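Local coordinates for protein AdeR (Acinetobacter baumannii, PDB 5X5L) that probably acts as a two-component response regulator, here represented by its OmpR/PhoB-type DNA-binding domain, which binds an intercistronic region of DNA, at residues I42-P45 against H46-F49. Sequence-based numbering, arbitrary orientation.
Sequences IDQP and HKVF
Gln44 O takes the N-H of Lys47 at 3.2 Å (N to O), closing a type I beta turn over Pro45 and His46. The bond is bent, 145° at the hydrogen, and the donor sits well above the carbonyl plane. Gln44 O also meets the edge of the Phe49 ring near its plane, 3.4 Å from Phe49 CE1. Beside the turn, the side chains of Gln44 and Lys47 run past each other at a slant: their CB atoms are 3.6 Å apart, and Gln44 OE1 lies 3.6 Å from Lys47 CD. With CG anti to the backbone N (chi1 -176°), the Lys47 chain reaches on until CD rests over one face of Phe49, off the ring centre. A bend at chi4 (-82°) then brings NZ round to a weak bond with Val48 O; its stronger partner is Glu53, in a salt bridge. Gln44 NE2 instead donates to the backbone oxygens of Asn56 and Met59 of the second subunit. Phe49 also meets Phe40 of the preceding helix and pairs its backbone with Tyr97. Here a beta turn leads from helix 32-41 into strand 48-50, an outer strand of the C-terminal three-stranded sheet in this OmpR/PhoB-type winged-helix domain.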
loop_
_atom_site.group_PDB
_atom_site.type_symbol
_atom_site.label_atom_id
_atom_site.label_comp_id
_atom_site.label_asym_id
_atom_site.label_seq_id
_atom_site.Cartn_x
_atom_site.Cartn_y
_atom_site.Cartn_z
ATOM N N ILE C 42 21.535 10.035 -3.499
ATOM C CA ILE C 42 21.722 9.942 -2.044
ATOM C C ILE C 42 22.534 8.708 -1.599
ATOM O O ILE C 42 23.056 8.683 -0.486
ATOM C CB ILE C 42 20.362 10.015 -1.298
ATOM C CG1 ILE C 42 20.529 10.413 0.170
ATOM C CG2 ILE C 42 19.615 8.707 -1.390
ATOM C CD1 ILE C 42 19.256 10.976 0.784
ATOM N N ASP C 43 22.632 7.698 -2.460
ATOM C CA ASP C 43 23.481 6.519 -2.205
ATOM C C ASP C 43 24.947 6.906 -2.088
ATOM O O ASP C 43 25.635 6.446 -1.178
ATOM C CB ASP C 43 23.346 5.485 -3.330
ATOM C CG ASP C 43 21.947 4.897 -3.427
ATOM O OD1 ASP C 43 21.340 4.563 -2.375
ATOM O OD2 ASP C 43 21.460 4.756 -4.570
ATOM N N GLN C 44 25.402 7.737 -3.024
ATOM C CA GLN C 44 26.749 8.313 -3.023
ATOM C C GLN C 44 26.619 9.835 -3.087
ATOM O O GLN C 44 26.738 10.424 -4.168
ATOM C CB GLN C 44 27.550 7.788 -4.218
ATOM C CG GLN C 44 27.926 6.321 -4.114
ATOM C CD GLN C 44 28.965 5.921 -5.146
ATOM O OE1 GLN C 44 30.114 6.345 -5.086
ATOM N NE2 GLN C 44 28.564 5.087 -6.098
ATOM N N PRO C 45 26.350 10.485 -1.929
ATOM C CA PRO C 45 26.042 11.933 -1.931
ATOM C C PRO C 45 27.131 12.759 -2.597
ATOM O O PRO C 45 26.816 13.583 -3.456
ATOM C CB PRO C 45 25.960 12.270 -0.434
ATOM C CG PRO C 45 25.732 10.980 0.266
ATOM C CD PRO C 45 26.435 9.944 -0.558
ATOM N N HIS C 46 28.392 12.497 -2.236
ATOM C CA HIS C 46 29.514 13.311 -2.706
ATOM C C HIS C 46 30.008 12.969 -4.112
ATOM O O HIS C 46 30.806 13.713 -4.667
ATOM C CB HIS C 46 30.663 13.252 -1.703
ATOM C CG HIS C 46 30.236 13.576 -0.305
ATOM N ND1 HIS C 46 29.815 14.833 0.069
ATOM C CD2 HIS C 46 30.105 12.797 0.791
ATOM C CE1 HIS C 46 29.483 14.828 1.345
ATOM N NE2 HIS C 46 29.647 13.601 1.808
ATOM N N LYS C 47 29.529 11.867 -4.688
ATOM C CA LYS C 47 29.923 11.477 -6.040
ATOM C C LYS C 47 29.360 12.425 -7.089
ATOM O O LYS C 47 28.219 12.878 -6.980
ATOM C CB LYS C 47 29.447 10.059 -6.346
ATOM C CG LYS C 47 29.899 9.535 -7.696
ATOM C CD LYS C 47 29.235 8.204 -8.017
ATOM C CE LYS C 47 29.487 7.796 -9.458
ATOM N NZ LYS C 47 28.579 8.439 -10.414
ATOM N N VAL C 48 30.171 12.702 -8.103
ATOM C CA VAL C 48 29.724 13.415 -9.298
ATOM C C VAL C 48 29.124 12.391 -10.250
ATOM O O VAL C 48 29.837 11.511 -10.738
ATOM C CB VAL C 48 30.891 14.139 -10.016
ATOM C CG1 VAL C 48 30.393 14.836 -11.280
ATOM C CG2 VAL C 48 31.570 15.118 -9.077
ATOM N N PHE C 49 27.823 12.505 -10.497
ATOM C CA PHE C 49 27.143 11.680 -11.497
ATOM C C PHE C 49 27.141 12.425 -12.810
ATOM O O PHE C 49 26.867 13.619 -12.831
ATOM C CB PHE C 49 25.706 11.391 -11.066
ATOM C CG PHE C 49 25.620 10.546 -9.833
ATOM C CD1 PHE C 49 25.716 11.111 -8.565
ATOM C CD2 PHE C 49 25.484 9.176 -9.938
ATOM C CE1 PHE C 49 25.652 10.334 -7.431
ATOM C CE2 PHE C 49 25.421 8.380 -8.801
ATOM C CZ PHE C 49 25.499 8.965 -7.540
#